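Local coordinates for protein epoxyqueuosine reductase (Streptococcus thermophilus, PDB 5D6S) that belongs to the epoxyqueuosine reductase family and binds cobalamin and two iron-sulfur clusters, with a tail of packed helices at its C-terminal end, at residues 106-111 / 288-293; 324-329 / 339-344; 317-322 / 348-353; 374-379 / 391-396. One frame throughout, in Å; residues are numbered along the deposited sequence.

How the interactions relate
Interactions 2 and 4 are buried, apolar contacts between helices near the C-terminal end of the chain, whereas interaction 1 is a thin surface contact between a loop and a short turn linking two helices. Interaction 3 is partly buried and is the polar member of the set, with a hydrogen bond crossing between its segments. Interactions 2 and 3 share helix 318-331, and their centres lie about 10 Å apart; interaction 2 is nested inside the chain loop that interaction 3 closes. Interaction 1 reaches the same helix through Leu293, which packs on Ala325, Ala328 and Leu329. Interaction 4 lies farthest from the centre of the chain and meets interaction 2 where Tyr375 touches Met342.

Interaction 1: residues 106-111 / 288-293; sequences PQQPQK and LAMPEL
Pro109 and Met290 mark the closest backbone approach, with their CA atoms 7.3 Å apart. Neither residue lies in a regular helix or strand: 106-111 is an irregular loop, extended from Gln107 onward, while 288-293 covers the weakly bonded end of one short helix and the N-cap position, Glu292, of the next. No hydrogen bond joins the two segments, so the contact rests on side chains. The pyrrolidine ring of Pro109 is directed at the other segment, and the nearest pair, Pro109 CG and Met290 CB at 4.0 Å, is at the base of the methionine chain. The two side chains cross at about a right angle. In Met290, CG stands beside the backbone N (chi1 -71°) and the chain is extended from there, which puts the sulfur within range of Gln108 while it stays near the Pro109 ring. The folded side chain of Gln108, turned at both chi1 (-70°) and chi2 (-64°), brings its NE2 to 4.3 Å from Met290 SD, a loose contact at the exposed margin. Together the segments bury 114 Å². Arg116 adds to the join by hydrogen bonding to Met290 O and packing on Pro109. The loop segment follows strand 93-100 and precedes helix 128-144; the other leads from helix 286-289, which also packs on Pro109, into helix 293-296, where Leu293 lies against helix 318-331.

Interaction 2: residues 324-329 / 339-344; sequences NAIIAL and VKLMEI
Ile326 CG2 lies 3.8 Å from Leu341 CD2, and Ile326 CD1 lies 4.1 Å from Ile344 CD1; these two methyl pairs make the contact. They differ in approach: the side chains of Ile326 and Leu341 lie alongside one another, pointing opposite ways, whereas Ile326 and Ile344 meet tip to tip. Both branches of Ile326 are therefore used. With chi1 at -71°, CG1 stands beside the backbone N and CG2 anti to it, which splits the side chain between the two partners. The CA atoms of Ile326 and Leu341 are 8.0 Å apart, and the segments run antiparallel. Helices 318-331 and 338-347 thus form a helical hairpin, consistent with the HEAT-like architecture of the C-terminal region in this family. A third helix, 351-364, closes on the pair: Thr356 and Ala360 pack on Ile326, and Ile364 packs on Leu341. Leu329, one turn beyond Ile326, rests on Leu293 and Leu294. Farther out, Lys340 forms a salt bridge with Glu298, while the buried amide nitrogen of Asn324 donates to the backbone oxygens of Thr242 and Ile260, tying helix 318-331 to earlier parts of the chain.

Interaction 3: residues 317-322 / 348-353; sequences GKNILQ and NNNPIH
His353 and Asn319 bury the most surface here, 74 and 40 Å², and they are joined by the hydrogen bond that crosses between the segments. His353 NE2 donates to the backbone oxygen Asn319 O at 3.0 Å with an almost straight N-H...O angle of 176°. The acceptor lies in the imidazole plane, and the nitrogen approaches it a little tilted from the carbonyl plane. NE2 therefore carries a proton, and this buried nitrogen has its partner. The ring also rests on the stem of Gln322, whose CB is 3.7 Å from His353 CE1. The amide of Gln322 is held at both ends: OE1 accepts from Lys318 NZ, and NE2 donates to the backbone oxygens of Phe296 and Leu299. Lys318 NZ also donates to Asn319 OD1 at 3.0 Å, fixing that amide, which stands nearly perpendicular to the imidazole (85° between planes). Asn350 completes the setting. Its ND2 sits over one face of the ring, offset toward the rim, and 3.4 Å from Asn319 ND2; as both are donors, that pair is not a hydrogen bond. The other end, Asn350 OD1, accepts from His353 N at 3.1 Å. This is an asparagine N-cap at the start of helix 351-364, placed beside the first turn of helix 318-331 within a stack of helices consistent with a HEAT-like fold.

Interaction 4: residues 374-379 / 391-396; sequences DYMRGL and ELVCAK
Met376 and Val393 cross at about a right angle, and the methionine wraps its chain around a single methyl group. Val393 CG1 is 3.8 Å from Met376 CE, 3.9 Å from SD and 4.0 Å from CG, so three successive atoms of the thioether chain share one partner. Bends at chi2 (61°) and chi3 (66°) fold the chain so that all three lie near that methyl. In Val393 the touching methyl is the branch anti to the backbone N (chi1 169°), while CG2 lies beside that nitrogen. Cys394, the next residue on the helix, meets the methionine loosely, its SG 4.3 Å from Met376 CG. All three residues are buried, and Trp397 also packs on Met376. The indole of Trp390, on the helix of Val393, donates its NE1-H to the backbone oxygen Met376 O. On the exposed side of helix 370-377, Arg377 NH1 forms a salt bridge with Asp374 OD1, which lies near the guanidinium plane but is met from above its own carboxylate plane. Glu370 lies near Asp374 and makes a long, weak ion pair with Arg377, which may ease the crowding of like charges. Helices 370-377 and 384-396, the last two of a C-terminal helical region consistent with a HEAT-like fold, thus pack together at the chain end; apolar burial, with no directional bond between Met376, Val393 and Cys394, holds these side chains together.

Interaction 1: residues 106-111 / 288-293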
loop_
_atom_site.group_PDB
_atom_site.type_symbol
_atom_site.label_atom_id
_atom_site.label_comp_id
_atom_site.label_asym_id
_atom_site.label_seq_id
_atom_site.Cartn_x
_atom_site.Cartn_y
_atom_site.Cartn_z
ATOM N N PRO A 106 17.273 2.232 -7.815
ATOM C CA PRO A 106 18.586 2.754 -8.181
ATOM C C PRO A 106 19.526 1.623 -8.566
ATOM O O PRO A 106 20.013 1.565 -9.692
ATOM C CB PRO A 106 19.081 3.444 -6.890
ATOM C CG PRO A 106 17.862 3.715 -6.072
ATOM C CD PRO A 106 16.803 2.737 -6.505
ATOM N N GLN A 107 19.748 0.722 -7.613
ATOM C CA GLN A 107 20.720 -0.349 -7.734
ATOM C C GLN A 107 20.007 -1.678 -7.532
ATOM O O GLN A 107 19.499 -1.932 -6.439
ATOM C CB GLN A 107 21.819 -0.150 -6.666
ATOM C CG GLN A 107 22.895 -1.234 -6.582
ATOM C CD GLN A 107 24.062 -1.041 -7.546
ATOM O OE1 GLN A 107 25.211 -1.269 -7.174
ATOM N NE2 GLN A 107 23.779 -0.626 -8.784
ATOM N N GLN A 108 19.968 -2.514 -8.574
ATOM C CA GLN A 108 19.441 -3.888 -8.450
ATOM C C GLN A 108 20.174 -4.701 -7.364
ATOM O O GLN A 108 21.358 -4.467 -7.098
ATOM C CB GLN A 108 19.537 -4.632 -9.774
ATOM C CG GLN A 108 18.574 -4.120 -10.817
ATOM C CD GLN A 108 17.143 -4.339 -10.411
ATOM O OE1 GLN A 108 16.375 -3.387 -10.263
ATOM N NE2 GLN A 108 16.770 -5.595 -10.218
ATOM N N PRO A 109 19.469 -5.648 -6.716
ATOM C CA PRO A 109 20.131 -6.487 -5.727
ATOM C C PRO A 109 20.895 -7.615 -6.417
ATOM O O PRO A 109 20.604 -7.959 -7.573
ATOM C CB PRO A 109 18.968 -7.043 -4.914
ATOM C CG PRO A 109 17.854 -7.135 -5.895
ATOM C CD PRO A 109 18.070 -6.059 -6.929
ATOM N N GLN A 110 21.861 -8.193 -5.715
ATOM C CA GLN A 110 22.728 -9.164 -6.348
ATOM C C GLN A 110 22.110 -10.555 -6.351
ATOM O O GLN A 110 21.778 -11.077 -5.300
ATOM C CB GLN A 110 24.110 -9.179 -5.684
ATOM C CG GLN A 110 25.227 -9.175 -6.718
ATOM C CD GLN A 110 26.567 -9.524 -6.121
ATOM O OE1 GLN A 110 26.866 -9.143 -4.988
ATOM N NE2 GLN A 110 27.392 -10.239 -6.883
ATOM N N LYS A 111 21.987 -11.154 -7.536
ATOM C CA LYS A 111 21.570 -12.560 -7.695
ATOM C C LYS A 111 22.210 -13.523 -6.654
ATOM O O LYS A 111 23.398 -13.452 -6.383
ATOM C CB LYS A 111 21.872 -13.001 -9.132
ATOM C CG LYS A 111 22.126 -14.487 -9.343
ATOM C CD LYS A 111 20.985 -15.208 -10.039
ATOM C CE LYS A 111 21.456 -16.580 -10.506
ATOM N NZ LYS A 111 20.408 -17.323 -11.254
ATOM N N LEU A 288 15.702 -5.223 1.130
ATOM C CA LEU A 288 14.401 -4.972 1.754
ATOM C C LEU A 288 13.353 -4.658 0.727
ATOM O O LEU A 288 12.175 -4.741 1.019
ATOM C CB LEU A 288 14.467 -3.787 2.695
ATOM C CG LEU A 288 15.482 -3.926 3.818
ATOM C CD1 LEU A 288 15.199 -2.886 4.889
ATOM C CD2 LEU A 288 15.503 -5.318 4.429
ATOM N N ALA A 289 13.770 -4.270 -0.468
ATOM C CA ALA A 289 12.829 -3.947 -1.522
ATOM C C ALA A 289 12.580 -5.127 -2.434
ATOM O O ALA A 289 11.616 -5.139 -3.194
ATOM C CB ALA A 289 13.337 -2.763 -2.335
ATOM N N MET A 290 13.472 -6.105 -2.402
ATOM C CA MET A 290 13.327 -7.312 -3.224
ATOM C C MET A 290 13.888 -8.462 -2.411
ATOM O O MET A 290 14.964 -8.961 -2.703
ATOM C CB MET A 290 14.040 -7.140 -4.565
ATOM C CG MET A 290 13.315 -6.155 -5.465
ATOM S SD MET A 290 13.774 -6.240 -7.193
ATOM C CE MET A 290 12.559 -5.125 -7.909
ATOM N N PRO A 291 13.153 -8.856 -1.360
ATOM C CA PRO A 291 13.687 -9.774 -0.381
ATOM C C PRO A 291 13.751 -11.194 -0.852
ATOM O O PRO A 291 12.917 -11.653 -1.630
ATOM C CB PRO A 291 12.725 -9.631 0.794
ATOM C CG PRO A 291 11.442 -9.245 0.179
ATOM C CD PRO A 291 11.767 -8.456 -1.039
ATOM N N GLU A 292 14.791 -11.867 -0.400
ATOM C CA GLU A 292 15.010 -13.267 -0.712
ATOM C C GLU A 292 13.980 -14.025 0.116
ATOM O O GLU A 292 13.880 -13.833 1.329
ATOM C CB GLU A 292 16.452 -13.677 -0.350
ATOM C CG GLU A 292 17.552 -12.944 -1.143
ATOM C CD GLU A 292 18.955 -13.237 -0.620
ATOM O OE1 GLU A 292 19.705 -14.026 -1.253
ATOM O OE2 GLU A 292 19.292 -12.720 0.458
ATOM N N LEU A 293 13.200 -14.864 -0.547
ATOM C CA LEU A 293 11.993 -15.424 0.048
ATOM C C LEU A 293 12.256 -16.462 1.142
ATOM O O LEU A 293 11.717 -16.335 2.235
ATOM C CB LEU A 293 11.100 -16.015 -1.036
ATOM C CG LEU A 293 10.659 -14.921 -2.044
ATOM C CD1 LEU A 293 10.170 -15.543 -3.343
ATOM C CD2 LEU A 293 9.600 -14.026 -1.432
#

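Interaction 2: residues 324-329 / 339-344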
loop_
_atom_site.group_PDB
_atom_site.type_symbol
_atom_site.label_atom_id
_atom_site.label_comp_id
_atom_site.label_asym_id
_atom_site.label_seq_id
_atom_site.Cartn_x
_atom_site.Cartn_y
_atom_site.Cartn_z
ATOM N N ASN A 324 2.408 -14.362 2.175
ATOM C CA ASN A 324 2.555 -13.901 0.806
ATOM C C ASN A 324 3.803 -14.480 0.149
ATOM O O ASN A 324 3.797 -14.816 -1.030
ATOM C CB ASN A 324 2.631 -12.371 0.750
ATOM C CG ASN A 324 1.368 -11.714 1.251
ATOM O OD1 ASN A 324 0.319 -12.346 1.319
ATOM N ND2 ASN A 324 1.451 -10.441 1.591
ATOM N N ALA A 325 4.856 -14.622 0.932
ATOM C CA ALA A 325 6.097 -15.152 0.432
ATOM C C ALA A 325 5.923 -16.598 0.044
ATOM O O ALA A 325 6.482 -17.046 -0.967
ATOM C CB ALA A 325 7.206 -14.991 1.480
ATOM N N ILE A 326 5.162 -17.348 0.842
ATOM C CA ILE A 326 4.838 -18.744 0.485
ATOM C C ILE A 326 4.096 -18.749 -0.836
ATOM O O ILE A 326 4.366 -19.565 -1.722
ATOM C CB ILE A 326 4.014 -19.431 1.563
ATOM C CG1 ILE A 326 4.897 -19.687 2.780
ATOM C CG2 ILE A 326 3.463 -20.748 1.046
ATOM C CD1 ILE A 326 4.103 -19.912 4.034
ATOM N N ILE A 327 3.203 -17.790 -0.996
ATOM C CA ILE A 327 2.474 -17.697 -2.234
ATOM C C ILE A 327 3.408 -17.389 -3.405
ATOM O O ILE A 327 3.241 -17.943 -4.501
ATOM C CB ILE A 327 1.345 -16.689 -2.127
ATOM C CG1 ILE A 327 0.288 -17.234 -1.152
ATOM C CG2 ILE A 327 0.716 -16.454 -3.490
ATOM C CD1 ILE A 327 -0.718 -16.208 -0.653
ATOM N N ALA A 328 4.353 -16.488 -3.195
ATOM C CA ALA A 328 5.298 -16.126 -4.247
ATOM C C ALA A 328 6.082 -17.355 -4.654
ATOM O O ALA A 328 6.166 -17.688 -5.842
ATOM C CB ALA A 328 6.254 -15.046 -3.754
ATOM N N LEU A 329 6.639 -18.049 -3.660
ATOM C CA LEU A 329 7.355 -19.297 -3.929
ATOM C C LEU A 329 6.513 -20.305 -4.724
ATOM O O LEU A 329 7.037 -20.989 -5.601
ATOM C CB LEU A 329 7.818 -19.934 -2.634
ATOM C CG LEU A 329 8.945 -19.159 -2.008
ATOM C CD1 LEU A 329 9.202 -19.705 -0.608
ATOM C CD2 LEU A 329 10.201 -19.230 -2.849
ATOM N N VAL A 339 11.268 -28.399 0.963
ATOM C CA VAL A 339 11.634 -28.927 2.267
ATOM C C VAL A 339 11.210 -27.925 3.353
ATOM O O VAL A 339 10.773 -28.304 4.458
ATOM C CB VAL A 339 13.102 -29.426 2.378
ATOM C CG1 VAL A 339 13.985 -28.921 1.256
ATOM C CG2 VAL A 339 13.706 -29.086 3.737
ATOM N N LYS A 340 11.307 -26.645 3.037
ATOM C CA LYS A 340 10.852 -25.620 3.980
ATOM C C LYS A 340 9.339 -25.642 4.208
ATOM O O LYS A 340 8.839 -25.446 5.314
ATOM C CB LYS A 340 11.272 -24.234 3.494
ATOM C CG LYS A 340 10.884 -23.104 4.432
ATOM C CD LYS A 340 11.370 -23.320 5.837
ATOM C CE LYS A 340 11.022 -22.132 6.728
ATOM N NZ LYS A 340 11.514 -22.335 8.115
ATOM N N LEU A 341 8.606 -25.822 3.135
ATOM C CA LEU A 341 7.166 -25.898 3.236
ATOM C C LEU A 341 6.793 -27.099 4.108
ATOM O O LEU A 341 5.836 -27.054 4.861
ATOM C CB LEU A 341 6.557 -25.987 1.824
ATOM C CG LEU A 341 6.797 -24.732 0.965
ATOM C CD1 LEU A 341 6.528 -24.985 -0.491
ATOM C CD2 LEU A 341 5.941 -23.565 1.423
ATOM N N MET A 342 7.556 -28.179 4.000
ATOM C CA MET A 342 7.238 -29.382 4.730
ATOM C C MET A 342 7.470 -29.110 6.195
ATOM O O MET A 342 6.725 -29.585 7.029
ATOM C CB MET A 342 8.037 -30.583 4.220
ATOM C CG MET A 342 7.417 -31.336 3.048
ATOM S SD MET A 342 8.619 -32.385 2.146
ATOM C CE MET A 342 7.720 -33.944 2.200
ATOM N N GLU A 343 8.485 -28.323 6.511
ATOM C CA GLU A 343 8.819 -27.967 7.899
ATOM C C GLU A 343 7.717 -27.111 8.520
ATOM O O GLU A 343 7.302 -27.341 9.667
ATOM C CB GLU A 343 10.169 -27.241 7.996
ATOM C CG GLU A 343 11.370 -28.165 7.787
ATOM C CD GLU A 343 12.711 -27.438 7.576
ATOM O OE1 GLU A 343 12.826 -26.251 7.960
ATOM O OE2 GLU A 343 13.640 -28.072 7.007
ATOM N N ILE A 344 7.249 -26.119 7.765
ATOM C CA ILE A 344 6.165 -25.274 8.231
ATOM C C ILE A 344 4.940 -26.134 8.566
ATOM O O ILE A 344 4.335 -26.002 9.618
ATOM C CB ILE A 344 5.810 -24.236 7.154
ATOM C CG1 ILE A 344 6.867 -23.167 7.113
ATOM C CG2 ILE A 344 4.457 -23.586 7.427
ATOM C CD1 ILE A 344 6.836 -22.359 5.848
#

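Interaction 3: residues 317-322 / 348-353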
loop_
_atom_site.group_PDB
_atom_site.type_symbol
_atom_site.label_atom_id
_atom_site.label_comp_id
_atom_site.label_asym_id
_atom_site.label_seq_id
_atom_site.Cartn_x
_atom_site.Cartn_y
_atom_site.Cartn_z
ATOM N N GLY A 317 3.115 -6.739 11.169
ATOM C CA GLY A 317 4.024 -7.827 11.503
ATOM C C GLY A 317 4.325 -8.770 10.348
ATOM O O GLY A 317 3.877 -8.583 9.216
ATOM N N LYS A 318 5.094 -9.799 10.661
ATOM C CA LYS A 318 5.690 -10.650 9.664
ATOM C C LYS A 318 4.688 -11.611 8.988
ATOM O O LYS A 318 4.909 -12.049 7.838
ATOM C CB LYS A 318 6.840 -11.434 10.293
ATOM C CG LYS A 318 6.413 -12.536 11.255
ATOM C CD LYS A 318 7.642 -13.304 11.714
ATOM C CE LYS A 318 7.335 -14.268 12.819
ATOM N NZ LYS A 318 6.315 -15.274 12.417
ATOM N N ASN A 319 3.630 -11.974 9.712
ATOM C CA ASN A 319 2.798 -13.093 9.288
ATOM C C ASN A 319 2.101 -12.921 7.940
ATOM O O ASN A 319 2.125 -13.844 7.104
ATOM C CB ASN A 319 1.808 -13.444 10.352
ATOM C CG ASN A 319 2.432 -14.202 11.532
ATOM O OD1 ASN A 319 3.579 -14.601 11.531
ATOM N ND2 ASN A 319 1.633 -14.402 12.542
ATOM N N ILE A 320 1.513 -11.762 7.685
ATOM C CA ILE A 320 0.907 -11.561 6.374
ATOM C C ILE A 320 1.958 -11.601 5.244
ATOM O O ILE A 320 1.731 -12.160 4.172
ATOM C CB ILE A 320 0.088 -10.267 6.270
ATOM C CG1 ILE A 320 0.894 -9.056 6.721
ATOM C CG2 ILE A 320 -1.201 -10.379 7.053
ATOM C CD1 ILE A 320 0.305 -7.772 6.207
ATOM N N LEU A 321 3.132 -11.081 5.524
ATOM C CA LEU A 321 4.205 -11.121 4.541
ATOM C C LEU A 321 4.733 -12.519 4.308
ATOM O O LEU A 321 4.960 -12.891 3.170
ATOM C CB LEU A 321 5.341 -10.181 4.954
ATOM C CG LEU A 321 4.874 -8.734 5.182
ATOM C CD1 LEU A 321 6.055 -7.854 5.519
ATOM C CD2 LEU A 321 4.173 -8.200 3.942
ATOM N N GLN A 322 4.910 -13.315 5.365
ATOM C CA GLN A 322 5.397 -14.678 5.180
ATOM C C GLN A 322 4.363 -15.535 4.447
ATOM O O GLN A 322 4.725 -16.352 3.604
ATOM C CB GLN A 322 5.825 -15.285 6.508
ATOM C CG GLN A 322 7.077 -14.593 7.047
ATOM C CD GLN A 322 7.559 -15.115 8.390
ATOM O OE1 GLN A 322 6.773 -15.622 9.195
ATOM N NE2 GLN A 322 8.860 -14.969 8.646
ATOM N N ASN A 348 3.618 -26.613 12.347
ATOM C CA ASN A 348 2.258 -26.119 12.417
ATOM C C ASN A 348 1.975 -25.165 13.531
ATOM O O ASN A 348 0.924 -25.186 14.144
ATOM C CB ASN A 348 1.262 -27.244 12.497
ATOM C CG ASN A 348 -0.166 -26.773 12.279
ATOM O OD1 ASN A 348 -0.449 -26.000 11.361
ATOM N ND2 ASN A 348 -1.066 -27.218 13.131
ATOM N N ASN A 349 2.915 -24.288 13.741
ATOM C CA ASN A 349 2.817 -23.305 14.784
ATOM C C ASN A 349 2.007 -22.124 14.295
ATOM O O ASN A 349 1.475 -21.369 15.087
ATOM C CB ASN A 349 4.231 -22.856 15.215
ATOM C CG ASN A 349 5.023 -22.232 14.073
ATOM O OD1 ASN A 349 4.941 -22.659 12.913
ATOM N ND2 ASN A 349 5.822 -21.250 14.401
ATOM N N ASN A 350 1.951 -21.949 12.982
ATOM C CA ASN A 350 1.094 -20.946 12.351
ATOM C C ASN A 350 0.149 -21.603 11.308
ATOM O O ASN A 350 0.578 -21.960 10.201
ATOM C CB ASN A 350 1.960 -19.870 11.682
ATOM C CG ASN A 350 1.135 -18.745 11.084
ATOM O OD1 ASN A 350 0.062 -18.962 10.510
ATOM N ND2 ASN A 350 1.627 -17.542 11.218
ATOM N N PRO A 351 -1.125 -21.764 11.653
ATOM C CA PRO A 351 -2.040 -22.472 10.756
ATOM C C PRO A 351 -2.275 -21.814 9.408
ATOM O O PRO A 351 -2.400 -22.512 8.405
ATOM C CB PRO A 351 -3.339 -22.523 11.550
ATOM C CG PRO A 351 -2.924 -22.383 12.968
ATOM C CD PRO A 351 -1.723 -21.502 12.973
ATOM N N ILE A 352 -2.355 -20.490 9.352
ATOM C CA ILE A 352 -2.510 -19.829 8.042
ATOM C C ILE A 352 -1.365 -20.215 7.121
ATOM O O ILE A 352 -1.594 -20.613 5.960
ATOM C CB ILE A 352 -2.587 -18.298 8.132
ATOM C CG1 ILE A 352 -4.019 -17.837 8.294
ATOM C CG2 ILE A 352 -2.139 -17.634 6.837
ATOM C CD1 ILE A 352 -4.705 -18.460 9.459
ATOM N N HIS A 353 -0.139 -20.170 7.651
ATOM C CA HIS A 353 1.028 -20.596 6.888
ATOM C C HIS A 353 0.984 -22.067 6.490
ATOM O O HIS A 353 1.293 -22.407 5.342
ATOM C CB HIS A 353 2.308 -20.329 7.649
ATOM C CG HIS A 353 2.581 -18.884 7.867
ATOM N ND1 HIS A 353 3.485 -18.431 8.805
ATOM C CD2 HIS A 353 2.036 -17.784 7.303
ATOM C CE1 HIS A 353 3.528 -17.110 8.762
ATOM N NE2 HIS A 353 2.643 -16.694 7.873
#

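Interaction 4: residues 374-379 / 391-396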
loop_
_atom_site.group_PDB
_atom_site.type_symbol
_atom_site.label_atom_id
_atom_site.label_comp_id
_atom_site.label_asym_id
_atom_site.label_seq_id
_atom_site.Cartn_x
_atom_site.Cartn_y
_atom_site.Cartn_z
ATOM N N ASP A 374 2.191 -40.283 -0.759
ATOM C CA ASP A 374 2.070 -40.837 0.592
ATOM C C ASP A 374 2.221 -39.732 1.666
ATOM O O ASP A 374 1.512 -39.745 2.675
ATOM C CB ASP A 374 3.074 -41.984 0.826
ATOM C CG ASP A 374 2.807 -43.224 -0.070
ATOM O OD1 ASP A 374 1.909 -43.171 -0.949
ATOM O OD2 ASP A 374 3.512 -44.258 0.111
ATOM N N TYR A 375 3.134 -38.776 1.453
ATOM C CA TYR A 375 3.323 -37.667 2.416
ATOM C C TYR A 375 2.008 -36.953 2.572
ATOM O O TYR A 375 1.542 -36.730 3.688
ATOM C CB TYR A 375 4.394 -36.668 1.939
ATOM C CG TYR A 375 4.416 -35.373 2.730
ATOM C CD1 TYR A 375 4.844 -35.356 4.046
ATOM C CD2 TYR A 375 3.975 -34.171 2.183
ATOM C CE1 TYR A 375 4.843 -34.189 4.813
ATOM C CE2 TYR A 375 3.986 -32.984 2.940
ATOM C CZ TYR A 375 4.426 -33.005 4.256
ATOM O OH TYR A 375 4.472 -31.851 5.052
ATOM N N MET A 376 1.438 -36.565 1.429
ATOM C CA MET A 376 0.229 -35.728 1.380
ATOM C C MET A 376 -0.956 -36.494 1.908
ATOM O O MET A 376 -1.680 -35.996 2.752
ATOM C CB MET A 376 -0.024 -35.256 -0.069
ATOM C CG MET A 376 -1.159 -34.273 -0.274
ATOM S SD MET A 376 -0.993 -32.712 0.594
ATOM C CE MET A 376 0.437 -32.010 -0.253
ATOM N N ARG A 377 -1.132 -37.724 1.427
ATOM C CA ARG A 377 -2.206 -38.590 1.909
ATOM C C ARG A 377 -2.162 -38.668 3.434
ATOM O O ARG A 377 -3.197 -38.714 4.097
ATOM C CB ARG A 377 -2.093 -40.007 1.295
ATOM C CG ARG A 377 -3.291 -40.931 1.543
ATOM C CD ARG A 377 -3.118 -42.326 0.917
ATOM N NE ARG A 377 -2.729 -42.290 -0.510
ATOM C CZ ARG A 377 -1.530 -42.619 -1.002
ATOM N NH1 ARG A 377 -0.557 -43.041 -0.198
ATOM N NH2 ARG A 377 -1.299 -42.536 -2.313
ATOM N N GLY A 378 -0.950 -38.691 3.970
ATOM C CA GLY A 378 -0.707 -38.925 5.397
ATOM C C GLY A 378 -0.767 -37.737 6.357
ATOM O O GLY A 378 -0.641 -37.918 7.566
ATOM N N LEU A 379 -0.983 -36.531 5.841
ATOM C CA LEU A 379 -1.299 -35.393 6.696
ATOM C C LEU A 379 -2.725 -35.576 7.129
ATOM O O LEU A 379 -3.534 -36.114 6.371
ATOM C CB LEU A 379 -1.226 -34.076 5.923
ATOM C CG LEU A 379 0.058 -33.715 5.182
ATOM C CD1 LEU A 379 -0.136 -32.457 4.350
ATOM C CD2 LEU A 379 1.201 -33.529 6.149
ATOM N N GLU A 391 -7.858 -31.053 1.063
ATOM C CA GLU A 391 -8.840 -31.733 0.206
ATOM C C GLU A 391 -8.636 -31.384 -1.264
ATOM O O GLU A 391 -8.757 -32.230 -2.124
ATOM C CB GLU A 391 -10.263 -31.377 0.619
ATOM C CG GLU A 391 -10.700 -32.071 1.879
ATOM C CD GLU A 391 -12.023 -31.542 2.421
ATOM O OE1 GLU A 391 -12.767 -30.891 1.648
ATOM O OE2 GLU A 391 -12.308 -31.785 3.629
ATOM N N LEU A 392 -8.345 -30.125 -1.538
ATOM C CA LEU A 392 -8.147 -29.691 -2.914
ATOM C C LEU A 392 -6.910 -30.300 -3.547
ATOM O O LEU A 392 -6.937 -30.650 -4.725
ATOM C CB LEU A 392 -8.066 -28.158 -2.999
ATOM C CG LEU A 392 -9.426 -27.450 -2.987
ATOM C CD1 LEU A 392 -9.305 -25.990 -2.567
ATOM C CD2 LEU A 392 -10.089 -27.543 -4.350
ATOM N N VAL A 393 -5.807 -30.382 -2.798
ATOM C CA VAL A 393 -4.570 -30.951 -3.356
ATOM C C VAL A 393 -4.801 -32.427 -3.589
ATOM O O VAL A 393 -4.576 -32.933 -4.666
ATOM C CB VAL A 393 -3.343 -30.714 -2.450
ATOM C CG1 VAL A 393 -2.180 -31.533 -2.935
ATOM C CG2 VAL A 393 -2.961 -29.237 -2.438
ATOM N N CYS A 394 -5.292 -33.108 -2.567
ATOM C CA CYS A 394 -5.695 -34.469 -2.721
ATOM C C CYS A 394 -6.514 -34.669 -4.005
ATOM O O CYS A 394 -6.165 -35.488 -4.851
ATOM C CB CYS A 394 -6.448 -34.921 -1.486
ATOM S SG CYS A 394 -5.345 -35.205 -0.076
ATOM N N ALA A 395 -7.580 -33.908 -4.180
ATOM C CA ALA A 395 -8.423 -34.064 -5.368
ATOM C C ALA A 395 -7.644 -33.841 -6.651
ATOM O O ALA A 395 -7.828 -34.556 -7.635
ATOM C CB ALA A 395 -9.605 -33.114 -5.322
ATOM N N LYS A 396 -6.798 -32.824 -6.654
ATOM C CA LYS A 396 -5.957 -32.526 -7.808
ATOM C C LYS A 396 -4.980 -33.685 -8.109
ATOM O O LYS A 396 -4.597 -33.894 -9.239
ATOM C CB LYS A 396 -5.208 -31.228 -7.534
ATOM C CG LYS A 396 -4.143 -30.851 -8.539
ATOM C CD LYS A 396 -3.548 -29.513 -8.145
ATOM C CE LYS A 396 -2.557 -29.023 -9.183
ATOM N NZ LYS A 396 -2.340 -27.568 -8.993
#